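Local coordinates for protein CS1 fimbrial subunit A (Escherichia coli, PDB 4HJI) that forms the major shaft subunit of CS1 pili, the chaperone-usher filaments by which enterotoxigenic bacteria colonize the epithelium of host organs, at residues Asn56-Thr61 with Lys120-Gln125; Phe50-Ile55 with Ser128-Ala133; Val68-Ser73 with Ile152-Ser157. All blocks are in the same frame, centred on the assembly; numbering follows the deposited sequence.

Contact 1 of 3, residues Asn56-Thr61 with Lys120-Gln125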
# COMPACT_ATOMS: atom_id res chain seq x y z
N ASN A 56 2.27 -9.92 -0.78
CA ASN A 56 1.15 -10.84 -0.76
C ASN A 56 0.41 -10.69 0.56
O ASN A 56 1.01 -10.81 1.63
CB ASN A 56 1.66 -12.28 -0.96
CG ASN A 56 2.36 -12.46 -2.29
OD1 ASN A 56 3.58 -12.71 -2.37
ND2 ASN A 56 1.60 -12.32 -3.36
N THR A 57 -0.89 -10.42 0.49
CA THR A 57 -1.69 -10.11 1.68
C THR A 57 -2.99 -10.90 1.70
O THR A 57 -3.38 -11.51 0.71
CB THR A 57 -2.08 -8.62 1.71
OG1 THR A 57 -3.01 -8.36 0.65
CG2 THR A 57 -0.88 -7.75 1.53
N VAL A 58 -3.65 -10.89 2.85
CA VAL A 58 -5.01 -11.40 2.98
C VAL A 58 -5.82 -10.45 3.84
O VAL A 58 -5.28 -9.82 4.74
CB VAL A 58 -5.08 -12.82 3.59
CG1 VAL A 58 -4.51 -13.84 2.62
CG2 VAL A 58 -4.39 -12.88 4.95
N VAL A 59 -7.11 -10.35 3.53
CA VAL A 59 -8.03 -9.55 4.31
C VAL A 59 -8.71 -10.45 5.34
O VAL A 59 -9.23 -11.52 5.00
CB VAL A 59 -9.08 -8.87 3.41
CG1 VAL A 59 -10.11 -8.15 4.25
CG2 VAL A 59 -8.39 -7.92 2.45
N HIS A 60 -8.69 -10.02 6.61
CA HIS A 60 -9.44 -10.66 7.68
C HIS A 60 -10.67 -9.85 8.01
O HIS A 60 -10.59 -8.64 8.10
CB HIS A 60 -8.63 -10.73 8.94
CG HIS A 60 -7.57 -11.76 8.93
ND1 HIS A 60 -7.40 -12.65 9.97
CD2 HIS A 60 -6.60 -12.04 8.03
CE1 HIS A 60 -6.39 -13.45 9.70
NE2 HIS A 60 -5.88 -13.09 8.53
N THR A 61 -11.80 -10.51 8.17
CA THR A 61 -13.01 -9.80 8.54
C THR A 61 -13.82 -10.59 9.54
O THR A 61 -13.70 -11.81 9.60
CB THR A 61 -13.86 -9.47 7.30
OG1 THR A 61 -15.01 -8.69 7.66
CG2 THR A 61 -14.30 -10.76 6.56
N LYS A 120 -13.01 -15.01 9.01
CA LYS A 120 -12.98 -15.31 7.60
C LYS A 120 -11.78 -14.60 6.99
O LYS A 120 -11.46 -13.48 7.37
CB LYS A 120 -14.28 -14.80 6.97
CG LYS A 120 -15.50 -15.65 7.33
CD LYS A 120 -15.82 -16.68 6.25
CE LYS A 120 -17.21 -17.28 6.41
NZ LYS A 120 -17.55 -17.65 7.81
N VAL A 121 -11.09 -15.30 6.09
CA VAL A 121 -9.88 -14.75 5.48
C VAL A 121 -10.00 -14.86 3.97
O VAL A 121 -10.44 -15.89 3.45
CB VAL A 121 -8.56 -15.44 5.97
CG1 VAL A 121 -7.33 -14.64 5.55
CG2 VAL A 121 -8.57 -15.73 7.46
N SER A 122 -9.59 -13.80 3.28
CA SER A 122 -9.68 -13.75 1.82
C SER A 122 -8.61 -14.62 1.17
O SER A 122 -7.64 -15.02 1.82
CB SER A 122 -9.49 -12.30 1.35
OG SER A 122 -8.12 -11.92 1.47
N SER A 123 -8.78 -14.94 -0.11
CA SER A 123 -7.67 -15.47 -0.88
C SER A 123 -6.59 -14.39 -1.00
O SER A 123 -6.82 -13.23 -0.68
CB SER A 123 -8.15 -15.88 -2.28
OG SER A 123 -8.75 -14.78 -2.91
N THR A 124 -5.41 -14.78 -1.48
CA THR A 124 -4.29 -13.84 -1.56
C THR A 124 -4.58 -12.68 -2.51
O THR A 124 -5.04 -12.89 -3.64
CB THR A 124 -2.98 -14.56 -1.95
OG1 THR A 124 -2.72 -15.58 -0.98
CG2 THR A 124 -1.82 -13.61 -2.01
N GLN A 125 -4.30 -11.48 -2.01
CA GLN A 125 -4.42 -10.23 -2.74
C GLN A 125 -3.08 -9.51 -2.79
O GLN A 125 -2.36 -9.39 -1.78
CB GLN A 125 -5.44 -9.31 -2.09
CG GLN A 125 -6.76 -9.98 -1.74
CD GLN A 125 -7.55 -10.46 -2.94
OE1 GLN A 125 -8.30 -11.44 -2.86
NE2 GLN A 125 -7.37 -9.79 -4.08

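Contact 2 of 3, residues Phe50-Ile55 with Ser128-Ala133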
# COMPACT_ATOMS: atom_id res chain seq x y z
N PHE A 50 12.47 2.77 -10.10
CA PHE A 50 12.39 1.80 -9.04
C PHE A 50 11.59 0.59 -9.44
O PHE A 50 10.68 0.69 -10.28
CB PHE A 50 11.79 2.47 -7.84
CG PHE A 50 12.69 3.50 -7.25
CD1 PHE A 50 12.54 4.83 -7.55
CD2 PHE A 50 13.74 3.11 -6.45
CE1 PHE A 50 13.39 5.78 -7.00
CE2 PHE A 50 14.60 4.04 -5.90
CZ PHE A 50 14.43 5.38 -6.19
N GLU A 51 11.98 -0.56 -8.89
CA GLU A 51 11.22 -1.77 -9.09
C GLU A 51 9.92 -1.65 -8.29
O GLU A 51 9.87 -0.99 -7.25
CB GLU A 51 12.00 -2.99 -8.59
CG GLU A 51 13.32 -3.25 -9.30
CD GLU A 51 13.12 -3.75 -10.71
OE1 GLU A 51 14.10 -3.74 -11.49
OE2 GLU A 51 11.99 -4.16 -11.03
N ALA A 52 8.87 -2.27 -8.79
CA ALA A 52 7.66 -2.38 -7.98
C ALA A 52 7.95 -3.24 -6.78
O ALA A 52 8.75 -4.17 -6.84
CB ALA A 52 6.52 -2.97 -8.79
N HIS A 53 7.32 -2.92 -5.67
CA HIS A 53 7.42 -3.74 -4.47
C HIS A 53 6.07 -4.36 -4.17
O HIS A 53 5.12 -3.65 -3.83
CB HIS A 53 7.88 -2.94 -3.28
CG HIS A 53 8.08 -3.75 -2.05
ND1 HIS A 53 9.30 -4.28 -1.70
CD2 HIS A 53 7.23 -4.11 -1.05
CE1 HIS A 53 9.20 -4.91 -0.53
NE2 HIS A 53 7.94 -4.83 -0.13
N THR A 54 6.00 -5.68 -4.23
CA THR A 54 4.75 -6.41 -4.07
C THR A 54 4.73 -7.22 -2.78
O THR A 54 5.71 -7.91 -2.42
CB THR A 54 4.50 -7.30 -5.30
OG1 THR A 54 4.43 -6.48 -6.46
CG2 THR A 54 3.19 -8.09 -5.17
N ILE A 55 3.62 -7.08 -2.06
CA ILE A 55 3.37 -7.74 -0.78
C ILE A 55 2.12 -8.61 -0.99
O ILE A 55 1.06 -8.10 -1.36
CB ILE A 55 3.12 -6.72 0.35
CG1 ILE A 55 4.30 -5.74 0.52
CG2 ILE A 55 2.85 -7.41 1.68
CD1 ILE A 55 4.08 -4.62 1.50
N SER A 128 0.82 -3.64 -4.06
CA SER A 128 2.06 -3.19 -4.73
C SER A 128 2.30 -1.69 -4.60
O SER A 128 1.38 -0.88 -4.76
CB SER A 128 2.05 -3.56 -6.24
OG SER A 128 0.71 -3.42 -6.65
N ILE A 129 3.55 -1.34 -4.32
CA ILE A 129 4.00 0.04 -4.14
C ILE A 129 4.95 0.38 -5.29
O ILE A 129 5.91 -0.35 -5.52
CB ILE A 129 4.69 0.21 -2.76
CG1 ILE A 129 3.67 -0.09 -1.67
CG2 ILE A 129 5.29 1.61 -2.62
CD1 ILE A 129 4.25 -0.13 -0.29
N HIS A 130 4.68 1.50 -5.97
CA HIS A 130 5.29 1.89 -7.28
C HIS A 130 5.78 3.34 -7.21
O HIS A 130 5.02 4.27 -7.55
CB HIS A 130 4.29 1.79 -8.46
CG HIS A 130 3.60 0.47 -8.59
ND1 HIS A 130 4.11 -0.56 -9.34
CD2 HIS A 130 2.46 -0.01 -8.03
CE1 HIS A 130 3.32 -1.61 -9.26
NE2 HIS A 130 2.30 -1.30 -8.48
N ALA A 131 7.04 3.57 -6.85
CA ALA A 131 7.64 4.92 -6.94
C ALA A 131 8.05 5.20 -8.37
O ALA A 131 8.83 4.44 -8.93
CB ALA A 131 8.85 5.05 -6.05
N ASP A 132 7.54 6.29 -8.95
CA ASP A 132 7.80 6.62 -10.34
C ASP A 132 8.79 7.78 -10.52
O ASP A 132 8.43 8.95 -10.47
CB ASP A 132 6.48 6.98 -10.98
CG ASP A 132 6.63 7.36 -12.43
OD1 ASP A 132 7.73 7.16 -12.99
OD2 ASP A 132 5.64 7.85 -12.99
N ALA A 133 10.05 7.43 -10.73
CA ALA A 133 11.10 8.44 -10.80
C ALA A 133 11.09 9.17 -12.14
O ALA A 133 11.81 10.14 -12.32
CB ALA A 133 12.46 7.83 -10.49
O HOH W 1 8.39 1.11 -6.30

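Contact 3 of 3, residues Val68-Ser73 with Ile152-Ser157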
# COMPACT_ATOMS: atom_id res chain seq x y z
N VAL A 68 -14.84 -4.76 1.59
CA VAL A 68 -14.01 -3.77 2.28
C VAL A 68 -13.82 -2.55 1.40
O VAL A 68 -13.79 -2.65 0.18
CB VAL A 68 -12.64 -4.31 2.73
CG1 VAL A 68 -12.86 -5.43 3.73
CG2 VAL A 68 -11.78 -4.76 1.55
N VAL A 69 -13.72 -1.40 2.06
CA VAL A 69 -13.43 -0.15 1.40
C VAL A 69 -11.99 0.17 1.71
O VAL A 69 -11.59 0.10 2.87
CB VAL A 69 -14.32 0.98 1.95
CG1 VAL A 69 -13.99 2.31 1.31
CG2 VAL A 69 -15.78 0.60 1.78
N VAL A 70 -11.22 0.48 0.68
CA VAL A 70 -9.79 0.71 0.81
C VAL A 70 -9.40 2.02 0.18
O VAL A 70 -9.81 2.32 -0.96
CB VAL A 70 -8.98 -0.39 0.14
CG1 VAL A 70 -7.51 -0.29 0.52
CG2 VAL A 70 -9.53 -1.75 0.54
N LYS A 71 -8.62 2.80 0.90
CA LYS A 71 -8.14 4.07 0.40
C LYS A 71 -6.81 4.41 1.03
O LYS A 71 -6.36 3.71 1.94
CB LYS A 71 -9.17 5.17 0.70
CG LYS A 71 -9.33 5.45 2.18
CD LYS A 71 -10.45 6.43 2.47
CE LYS A 71 -10.39 6.84 3.93
NZ LYS A 71 -11.56 7.61 4.41
N LEU A 72 -6.18 5.47 0.53
CA LEU A 72 -4.98 6.06 1.14
C LEU A 72 -5.40 7.28 1.93
O LEU A 72 -6.33 7.97 1.57
CB LEU A 72 -3.99 6.48 0.07
CG LEU A 72 -3.56 5.37 -0.88
CD1 LEU A 72 -2.81 5.92 -2.10
CD2 LEU A 72 -2.73 4.33 -0.15
N SER A 73 -4.72 7.56 3.03
CA SER A 73 -5.05 8.75 3.82
C SER A 73 -4.47 10.02 3.21
O SER A 73 -4.87 11.11 3.57
CB SER A 73 -4.51 8.60 5.24
OG SER A 73 -3.12 8.80 5.23
N ILE A 152 -2.55 3.34 4.52
CA ILE A 152 -3.66 2.62 3.91
C ILE A 152 -4.74 2.52 4.97
O ILE A 152 -4.49 2.18 6.15
CB ILE A 152 -3.25 1.22 3.42
CG1 ILE A 152 -2.20 1.33 2.30
CG2 ILE A 152 -4.44 0.43 2.90
CD1 ILE A 152 -1.36 0.08 2.14
N ILE A 153 -5.96 2.85 4.58
CA ILE A 153 -7.10 2.80 5.46
C ILE A 153 -8.07 1.77 4.91
O ILE A 153 -8.41 1.81 3.71
CB ILE A 153 -7.83 4.15 5.55
CG1 ILE A 153 -6.90 5.22 6.11
CG2 ILE A 153 -9.05 4.01 6.44
CD1 ILE A 153 -7.36 6.63 5.84
N LEU A 154 -8.50 0.87 5.79
CA LEU A 154 -9.49 -0.16 5.43
C LEU A 154 -10.65 -0.09 6.41
O LEU A 154 -10.45 0.09 7.61
CB LEU A 154 -8.89 -1.57 5.48
CG LEU A 154 -7.70 -1.91 4.57
CD1 LEU A 154 -6.38 -1.84 5.32
CD2 LEU A 154 -7.90 -3.27 3.95
N THR A 155 -11.86 -0.20 5.87
CA THR A 155 -13.08 -0.35 6.65
C THR A 155 -13.90 -1.47 6.05
O THR A 155 -13.83 -1.72 4.85
CB THR A 155 -13.98 0.91 6.64
OG1 THR A 155 -14.60 1.05 5.35
CG2 THR A 155 -13.19 2.16 6.95
N LYS A 156 -14.70 -2.13 6.87
CA LYS A 156 -15.70 -3.06 6.36
C LYS A 156 -16.76 -2.24 5.65
O LYS A 156 -17.13 -1.17 6.12
CB LYS A 156 -16.31 -3.83 7.53
CG LYS A 156 -17.19 -5.00 7.13
CD LYS A 156 -17.69 -5.81 8.32
CE LYS A 156 -18.16 -4.95 9.49
NZ LYS A 156 -18.66 -5.76 10.64
N SER A 157 -17.26 -2.75 4.52
CA SER A 157 -18.39 -2.09 3.83
C SER A 157 -19.57 -1.89 4.78
O SER A 157 -19.89 -2.79 5.55
CB SER A 157 -18.84 -2.91 2.63
OG SER A 157 -17.84 -2.94 1.63

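Contact 1 of 3, residues Asn56-Thr61 with Lys120-Gln125
Thr57 faces Gln125, and His60 and Thr61 face Val121 and Lys120: the segments run 151° apart and pair in two short antiparallel ladders, and the register slips by one between them, because three residues of 120-125 span the gap that two residues of 56-61 cross. Both ladders carry main-chain hydrogen bonds: a reciprocal pair joins Thr57 and Gln125, while Thr61 N donates to Lys120 O and the return bond is weak. In the slipped part a side chain stands in for the backbone. Ser122 OG, tucked between its own backbone N and carbonyl carbon, accepts the amide of Val59, with N to OG 2.8 Å and an angle of 171° at the hydrogen. The same hydroxyl donates to Ser123 O, 2.8 Å from OG, so it is used both as acceptor and as donor, and Ser122 N returns a bond to Val59 O at 2.9 Å. The pairing of strands 49-61 and 119-131 in the immunoglobulin-like pilin fold continues on both sides of this interruption. Thr57 adds a second grip: OG1 reaches Gln125 O at 2.7 Å from above the carbonyl plane, on the face opposite to that used by Thr57 N. Phe94 of the neighbouring strand 87-94 packs on Thr57, Val59 and Gln125. On the side of the sheet bearing His60, one of two modelled conformers of Val121 places CG2 over the imidazole, 3.9 Å from the ring centroid and 13° off its normal; this CH-pi contact is described for that conformer alone and is to that extent doubtful. Val58 CG2 lies at the edge of the same ring, in its plane. The branches of Val58 and Val121 run at a slant to one another, with Val58 CG2 3.5 Å from Val121 CG1 in that conformer.

Contact 2 of 3, residues Phe50-Ile55 with Ser128-Ala133
His53 and Ile129 form a hydrogen-bonded antiparallel pair, and Thr54 and Ser128 the non-hydrogen-bonded pair beside it; the axes of strands 53-55 and 128-131 approach to 4.7 Å at 167°. The two bonds of the first pair run from His53 N to Ile129 O, 2.9 Å, and from Ile129 N to His53 O, 2.8 Å. Beyond Ala52 the chains separate, and one water takes the place of direct pairing: it donates to Glu51 O at 2.7 Å and to Ile129 O, and accepts from Ala131 N. Ile129 O thus serves both the last direct bond and the first water-mediated one. Ala52 CB sits 3.5 Å from both ND1 and CE1 of His130, whose ring comes back toward it across the gap with CG beside its own backbone N (chi1 -53°). At the far end the Phe50 ring reaches the small side chains: its CD1 meets Ala131 CB at 4.0 Å and its CE1 meets Ala133 CB at 4.2 Å, while Ala131 O lies at the ring edge, near its plane. Tyr43 makes an edge-to-face contact with the same ring, and Ala171 and Val173 of strand 163-173 also touch it. At this end of strands 49-61 and 119-131 the ladder gives way to a water bridge and to packing of Phe50 on alanines, within the beta-sandwich of the pilin.

Contact 3 of 3, residues Val68-Ser73 with Ile152-Ser157
Four main-chain hydrogen bonds zip Val68-Ser73 to Ile152-Ser157, in two reciprocal pairs. Val69 N gives to Thr155 O at 2.8 Å and Thr155 N returns to Val69 O; two residues on, Lys71 N gives to Ile153 O, and Ile153 N returns to Lys71 O, at 2.8 Å and with an almost straight angle of 179° at the hydrogen. The axes of strands 68-72 and 152-156 lie 4.6 Å apart at 164°, and the intervening non-hydrogen-bonded pairs are supplemented by CA-H...O contacts, such as that of Leu154 CA to Val69 O, 3.3 Å. This uninterrupted antiparallel ladder is the regular pairing of an immunoglobulin-like sandwich; strand 144-156 pairs on its other side with strand 163-173, which also runs parallel to 38-44, consistent with the donor-strand complementation of chaperone-usher pilins.

Apolar contacts link the side chains on the face of Val70, Leu72, Ile152 and Leu154. Val70 divides its branches between neighbours: CG1 lies alongside Ile152 CG2 at 4.0 Å, and CG2 alongside Leu154 CD2 at 4.1 Å. Leu72 CD2 meets Ile152 CG1 at 3.9 Å. Ile106 of the adjoining strand 104-106 touches Val70, and Leu27 of strand 25-29 touches Leu154.

Mixed contacts occupy the other face. Lys71 starts with CG between its backbone N and carbonyl carbon (chi1 67°) and then runs extended, slanting across Ile153, so that its aliphatic shaft does the packing: CE comes 3.6 Å from Ile153 CD1 and CG touches Ile153 CB. Thr155 is modelled in two conformers; in the one described it stands beside Val69, pointing the same way, and the approach of OG1 to Val69 CB depends on that choice. Near the end of its segment, Lys156 NZ is hydrogen-bonded to Asn62 OD1.

Overall arrangement
Contacts 1 and 2 pair the same two strands, 49-61 with 119-131, at centres 21 Å apart, whereas contact 3 joins 68-80 to 144-156, the strands that follow each of them in the chain. In contacts 1 and 3 six of twelve touching residues are buried and one is exposed; contact 2, with three of ten exposed, is the more superficial. Contact 3 is a continuous ladder with one wholly apolar face; contact 1 is bridged at its break by one serine hydroxyl, contact 2 by a water. Contact 1 touches contact 3 directly, Val59 CG1 lying 3.9 Å from Val68 CG1, while contacts 2 and 3 sit on opposite sides of the chain's centre.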